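Member of DUF4221 family (Bacteroides vulgatus, PDB 3S9J) is of unknown function but folds as a six-bladed beta-propeller, a scaffold built from four-stranded antiparallel sheets, and binds sodium ions in the crystal. Local coordinates at residues 13-25 / 57-69. Sequence-based numbering, arbitrary orientation. Where two conformers were deposited one is given.
Sequences EKQLAFPLDEQTY and FDIENQQIAKRIP. With NA (sodium ion), chain C.
Phe18 and Phe57 meet where two neighbouring blades of a beta-propeller adjoin: strand 8-19 is the outermost strand of one four-stranded blade, while strands 53-58 and 63-69 form the outer hairpin of the next. The aromatic rings pack obliquely, their planes at 40° and centroids 4.5 Å apart, and Phe57 CB makes a CH-pi contact over the Phe18 face. Asp58 O lies in the Phe18 plane, at its rim. Leu20 CD2 reaches the edge of the Phe57 ring, 3.7 Å from CZ, and Leu16 CD1 rests against Ile59 CG2.

Hydrogen bonds pin both ends. From the G1 bulge that Gln62 and Gln63 form opposite Asp58, Gln62 sends its extended chain (chi2 -173°) obliquely across Leu16, with CG 4.0 Å from Leu16 CD2, and OE1 accepts from Ala17 N at 2.9 Å, the donor standing tilted from the plane of the Gln62 side-chain carbonyl. A water links the same OE1 to Gln15 O. Replacement of Gln62 by an alanine would probably leave Ala17 N without its acceptor and Leu16 CD2 less covered.

Beyond the strand, the type I turn Asp21-Thr24, with its Asx turn, binds sodium through Asp21 O and Thr24 O, and Asn353 completes the protein ligands. Arg67, salt-bridged to Asp53, bends at chi3 to bring its guanidinium against this turn: Gln23 CB covers one guanidinium face, NH1 bonds weakly to Gln23 O, and NH2 donates almost straight (166°) and in plane to Thr24 OG1 at 2.9 Å.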
loop_
_atom_site.group_PDB
_atom_site.type_symbol
_atom_site.label_atom_id
_atom_site.label_comp_id
_atom_site.label_asym_id
_atom_site.label_seq_id
_atom_site.Cartn_x
_atom_site.Cartn_y
_atom_site.Cartn_z
ATOM N N GLU A 13 -12.665 -1.795 18.955
ATOM C CA GLU A 13 -13.906 -2.493 19.227
ATOM C C GLU A 13 -13.941 -4.022 19.379
ATOM O O GLU A 13 -14.415 -4.517 20.419
ATOM C CB GLU A 13 -14.894 -2.142 18.117
ATOM C CG GLU A 13 -16.284 -2.794 18.175
ATOM C CD GLU A 13 -17.333 -1.945 18.848
ATOM O OE1 GLU A 13 -17.016 -0.827 19.334
ATOM O OE2 GLU A 13 -18.492 -2.408 18.870
ATOM N N LYS A 14 -13.671 -4.763 18.305
ATOM C CA LYS A 14 -13.422 -6.188 18.438
ATOM C C LYS A 14 -12.103 -6.580 17.779
ATOM O O LYS A 14 -11.462 -5.752 17.139
ATOM C CB LYS A 14 -14.595 -6.984 17.845
ATOM C CG LYS A 14 -15.052 -6.576 16.424
ATOM C CD LYS A 14 -16.229 -5.573 16.401
ATOM C CE LYS A 14 -17.025 -5.611 15.067
ATOM N NZ LYS A 14 -18.369 -4.898 15.133
ATOM N N GLN A 15 -11.705 -7.834 17.970
ATOM C CA GLN A 15 -10.538 -8.389 17.310
ATOM C C GLN A 15 -10.914 -9.530 16.376
ATOM O O GLN A 15 -11.891 -10.236 16.592
ATOM C CB GLN A 15 -9.575 -8.934 18.347
ATOM C CG GLN A 15 -8.710 -7.910 19.045
ATOM C CD GLN A 15 -7.433 -8.541 19.613
ATOM O OE1 GLN A 15 -7.444 -9.687 20.082
ATOM N NE2 GLN A 15 -6.335 -7.805 19.553
ATOM N N LEU A 16 -10.121 -9.670 15.331
ATOM C CA LEU A 16 -10.180 -10.812 14.425
ATOM C C LEU A 16 -8.912 -11.584 14.633
ATOM O O LEU A 16 -7.819 -10.999 14.745
ATOM C CB LEU A 16 -10.214 -10.418 12.946
ATOM C CG LEU A 16 -11.375 -9.633 12.368
ATOM C CD1 LEU A 16 -10.994 -9.260 10.925
ATOM C CD2 LEU A 16 -12.704 -10.386 12.437
ATOM N N ALA A 17 -9.025 -12.907 14.699
ATOM C CA ALA A 17 -7.843 -13.753 14.882
ATOM C C ALA A 17 -7.940 -14.976 13.983
ATOM O O ALA A 17 -8.904 -15.744 14.078
ATOM C CB ALA A 17 -7.644 -14.167 16.352
ATOM N N PHE A 18 -6.946 -15.150 13.135
ATOM C CA PHE A 18 -6.870 -16.281 12.239
ATOM C C PHE A 18 -5.728 -17.228 12.648
ATOM O O PHE A 18 -4.540 -16.903 12.477
ATOM C CB PHE A 18 -6.648 -15.837 10.791
ATOM C CG PHE A 18 -7.671 -14.866 10.264
ATOM C CD1 PHE A 18 -8.863 -15.324 9.706
ATOM C CD2 PHE A 18 -7.410 -13.501 10.250
ATOM C CE1 PHE A 18 -9.803 -14.416 9.197
ATOM C CE2 PHE A 18 -8.331 -12.596 9.760
ATOM C CZ PHE A 18 -9.528 -13.046 9.215
ATOM N N PRO A 19 -6.067 -18.423 13.129
ATOM C CA PRO A 19 -5.038 -19.379 13.467
ATOM C C PRO A 19 -4.354 -19.896 12.214
ATOM O O PRO A 19 -5.002 -20.174 11.215
ATOM C CB PRO A 19 -5.798 -20.501 14.193
ATOM C CG PRO A 19 -7.046 -19.871 14.638
ATOM C CD PRO A 19 -7.405 -18.913 13.545
ATOM N N LEU A 20 -3.033 -20.001 12.290
ATOM C CA LEU A 20 -2.193 -20.403 11.163
ATOM C C LEU A 20 -1.409 -21.659 11.511
ATOM O O LEU A 20 -1.361 -22.088 12.657
ATOM C CB LEU A 20 -1.216 -19.256 10.810
ATOM C CG LEU A 20 -1.775 -17.827 10.640
ATOM C CD1 LEU A 20 -0.629 -16.826 10.374
ATOM C CD2 LEU A 20 -2.845 -17.742 9.495
ATOM N N ASP A 21 -0.770 -22.236 10.518
ATOM C CA ASP A 21 0.244 -23.242 10.747
ATOM C C ASP A 21 1.409 -22.964 9.800
ATOM O O ASP A 21 1.527 -21.856 9.276
ATOM C CB ASP A 21 -0.311 -24.658 10.590
ATOM C CG ASP A 21 -0.708 -25.009 9.156
ATOM O OD1 ASP A 21 -0.510 -24.226 8.202
ATOM O OD2 ASP A 21 -1.265 -26.113 8.972
ATOM N N GLU A 22 2.270 -23.952 9.596
ATOM C CA GLU A 22 3.484 -23.752 8.769
ATOM C C GLU A 22 3.184 -23.427 7.300
ATOM O O GLU A 22 4.058 -22.940 6.590
ATOM C CB GLU A 22 4.376 -25.003 8.827
ATOM C CG GLU A 22 3.896 -26.209 8.099
ATOM C CD GLU A 22 2.844 -27.037 8.854
ATOM O OE1 GLU A 22 2.485 -26.690 10.027
ATOM O OE2 GLU A 22 2.409 -28.035 8.245
ATOM N N GLN A 23 1.968 -23.727 6.823
ATOM C CA GLN A 23 1.608 -23.438 5.442
ATOM C C GLN A 23 1.259 -21.978 5.155
ATOM O O GLN A 23 1.130 -21.603 3.982
ATOM C CB GLN A 23 0.416 -24.307 4.991
ATOM C CG GLN A 23 0.760 -25.776 4.795
ATOM C CD GLN A 23 -0.270 -26.421 3.852
ATOM O OE1 GLN A 23 -1.408 -26.677 4.261
ATOM N NE2 GLN A 23 0.099 -26.602 2.569
ATOM N N THR A 24 1.071 -21.171 6.193
ATOM C CA THR A 24 0.727 -19.760 6.004
ATOM C C THR A 24 1.591 -18.910 6.900
ATOM O O THR A 24 1.500 -19.023 8.111
ATOM C CB THR A 24 -0.770 -19.477 6.311
ATOM O OG1 THR A 24 -1.564 -20.503 5.687
ATOM C CG2 THR A 24 -1.156 -18.058 5.771
ATOM N N TYR A 25 2.410 -18.026 6.326
ATOM C CA TYR A 25 3.218 -17.125 7.145
ATOM C C TYR A 25 2.383 -15.933 7.542
ATOM O O TYR A 25 1.481 -15.499 6.787
ATOM C CB TYR A 25 4.453 -16.671 6.376
ATOM C CG TYR A 25 5.479 -15.971 7.225
ATOM C CD1 TYR A 25 6.070 -16.616 8.302
ATOM C CD2 TYR A 25 5.838 -14.655 6.964
ATOM C CE1 TYR A 25 7.011 -15.950 9.099
ATOM C CE2 TYR A 25 6.799 -14.006 7.728
ATOM C CZ TYR A 25 7.376 -14.684 8.781
ATOM O OH TYR A 25 8.300 -14.071 9.575
ATOM N N PHE A 57 -8.854 -15.474 3.452
ATOM C CA PHE A 57 -9.419 -15.594 4.776
ATOM C C PHE A 57 -10.883 -15.158 4.808
ATOM O O PHE A 57 -11.227 -14.134 4.252
ATOM C CB PHE A 57 -8.674 -14.742 5.794
ATOM C CG PHE A 57 -7.276 -15.227 6.122
ATOM C CD1 PHE A 57 -7.069 -16.327 6.956
ATOM C CD2 PHE A 57 -6.184 -14.576 5.630
ATOM C CE1 PHE A 57 -5.793 -16.763 7.253
ATOM C CE2 PHE A 57 -4.909 -14.979 5.956
ATOM C CZ PHE A 57 -4.692 -16.054 6.777
ATOM N N ASP A 58 -11.684 -15.924 5.530
ATOM C CA ASP A 58 -13.118 -15.652 5.794
ATOM C C ASP A 58 -13.255 -14.805 7.051
ATOM O O ASP A 58 -12.955 -15.269 8.153
ATOM C CB ASP A 58 -13.800 -16.993 5.942
ATOM C CG ASP A 58 -15.302 -16.889 6.189
ATOM O OD1 ASP A 58 -15.802 -15.814 6.604
ATOM O OD2 ASP A 58 -15.947 -17.938 6.001
ATOM N N ILE A 59 -13.629 -13.539 6.879
ATOM C CA ILE A 59 -13.646 -12.588 7.982
ATOM C C ILE A 59 -14.713 -12.935 9.025
ATOM O O ILE A 59 -14.417 -13.007 10.234
ATOM C CB ILE A 59 -13.771 -11.142 7.468
ATOM C CG1 ILE A 59 -12.455 -10.703 6.787
ATOM C CG2 ILE A 59 -14.097 -10.193 8.648
ATOM C CD1 ILE A 59 -12.592 -9.481 5.895
ATOM N N GLU A 60 -15.939 -13.200 8.570
ATOM C CA GLU A 60 -17.053 -13.520 9.468
ATOM C C GLU A 60 -16.718 -14.739 10.320
ATOM O O GLU A 60 -17.012 -14.761 11.494
ATOM C CB GLU A 60 -18.323 -13.793 8.634
ATOM C CG GLU A 60 -19.566 -14.202 9.442
ATOM C CD GLU A 60 -20.697 -14.853 8.588
ATOM O OE1 GLU A 60 -20.563 -15.042 7.344
ATOM O OE2 GLU A 60 -21.731 -15.203 9.198
ATOM N N ASN A 61 -16.107 -15.758 9.708
ATOM C CA ASN A 61 -15.864 -17.027 10.370
ATOM C C ASN A 61 -14.447 -17.183 10.940
ATOM O O ASN A 61 -14.129 -18.194 11.566
ATOM C CB ASN A 61 -16.220 -18.176 9.407
ATOM C CG ASN A 61 -17.709 -18.220 9.104
ATOM O OD1 ASN A 61 -18.521 -18.237 10.033
ATOM N ND2 ASN A 61 -18.061 -18.205 7.836
ATOM N N GLN A 62 -13.643 -16.130 10.816
ATOM C CA GLN A 62 -12.267 -16.099 11.330
ATOM C C GLN A 62 -11.472 -17.380 11.054
ATOM O O GLN A 62 -10.909 -17.989 11.969
ATOM C CB GLN A 62 -12.259 -15.740 12.812
ATOM C CG GLN A 62 -12.923 -14.375 13.049
ATOM C CD GLN A 62 -12.807 -13.866 14.474
ATOM O OE1 GLN A 62 -11.742 -13.863 15.064
ATOM N NE2 GLN A 62 -13.917 -13.422 15.022
ATOM N N GLN A 63 -11.408 -17.747 9.781
ATOM C CA GLN A 63 -10.695 -18.947 9.362
ATOM C C GLN A 63 -10.252 -18.801 7.912
ATOM O O GLN A 63 -10.635 -17.864 7.220
ATOM C CB GLN A 63 -11.602 -20.188 9.544
ATOM C CG GLN A 63 -12.723 -20.229 8.581
ATOM C CD GLN A 63 -13.547 -21.530 8.734
ATOM O OE1 GLN A 63 -13.923 -21.900 9.825
ATOM N NE2 GLN A 63 -13.760 -22.215 7.641
ATOM N N ILE A 64 -9.440 -19.742 7.449
ATOM C CA ILE A 64 -9.116 -19.854 6.036
ATOM C C ILE A 64 -10.316 -20.341 5.221
ATOM O O ILE A 64 -10.920 -21.380 5.553
ATOM C CB ILE A 64 -7.881 -20.775 5.816
ATOM C CG1 ILE A 64 -6.645 -20.093 6.447
ATOM C CG2 ILE A 64 -7.641 -21.033 4.337
ATOM C CD1 ILE A 64 -5.389 -20.988 6.443
ATOM N N ALA A 65 -10.633 -19.589 4.173
ATOM C CA ALA A 65 -11.702 -19.966 3.191
ATOM C C ALA A 65 -11.181 -20.855 2.077
ATOM O O ALA A 65 -11.863 -21.801 1.677
ATOM C CB ALA A 65 -12.326 -18.708 2.547
ATOM N N LYS A 66 -10.052 -20.490 1.491
ATOM C CA LYS A 66 -9.453 -21.290 0.443
ATOM C C LYS A 66 -8.002 -20.919 0.226
ATOM O O LYS A 66 -7.545 -19.885 0.720
ATOM C CB LYS A 66 -10.214 -21.219 -0.865
ATOM C CG LYS A 66 -10.190 -19.978 -1.621
ATOM C CD LYS A 66 -11.080 -20.123 -2.897
ATOM C CE LYS A 66 -11.132 -18.859 -3.691
ATOM N NZ LYS A 66 -12.339 -18.770 -4.613
ATOM N N ARG A 67 -7.331 -21.773 -0.528
ATOM C CA ARG A 67 -5.928 -21.612 -0.869
ATOM C C ARG A 67 -5.837 -21.704 -2.367
ATOM O O ARG A 67 -6.309 -22.680 -2.980
ATOM C CB ARG A 67 -5.103 -22.711 -0.211
ATOM C CG ARG A 67 -3.613 -22.639 -0.430
ATOM C CD ARG A 67 -2.901 -23.676 0.417
ATOM N NE ARG A 67 -3.099 -23.435 1.852
ATOM C CZ ARG A 67 -2.395 -22.618 2.623
ATOM N NH1 ARG A 67 -1.368 -21.926 2.146
ATOM N NH2 ARG A 67 -2.699 -22.519 3.910
ATOM N N ILE A 68 -5.283 -20.661 -2.966
ATOM C CA ILE A 68 -5.090 -20.599 -4.410
ATOM C C ILE A 68 -3.647 -20.943 -4.715
ATOM O O ILE A 68 -2.728 -20.234 -4.290
ATOM C CB ILE A 68 -5.441 -19.219 -4.939
ATOM C CG1 ILE A 68 -6.877 -18.846 -4.556
ATOM C CG2 ILE A 68 -5.190 -19.125 -6.486
ATOM C CD1 ILE A 68 -7.285 -17.410 -4.950
ATOM N N PRO A 69 -3.414 -22.064 -5.405
ATOM C CA PRO A 69 -2.032 -22.454 -5.647
ATOM C C PRO A 69 -1.362 -21.544 -6.661
ATOM O O PRO A 69 -2.027 -20.995 -7.556
ATOM C CB PRO A 69 -2.148 -23.888 -6.180
ATOM C CG PRO A 69 -3.488 -23.992 -6.669
ATOM C CD PRO A 69 -4.361 -23.029 -5.957
HETATM NA NA NA C . 2.677 -19.876 9.876
HETATM O O HOH W 1 -11.426 -13.140 17.596
HETATM O O HOH W 2 4.621 -20.347 8.103
HETATM O O HOH W 3 3.701 -17.824 10.609
#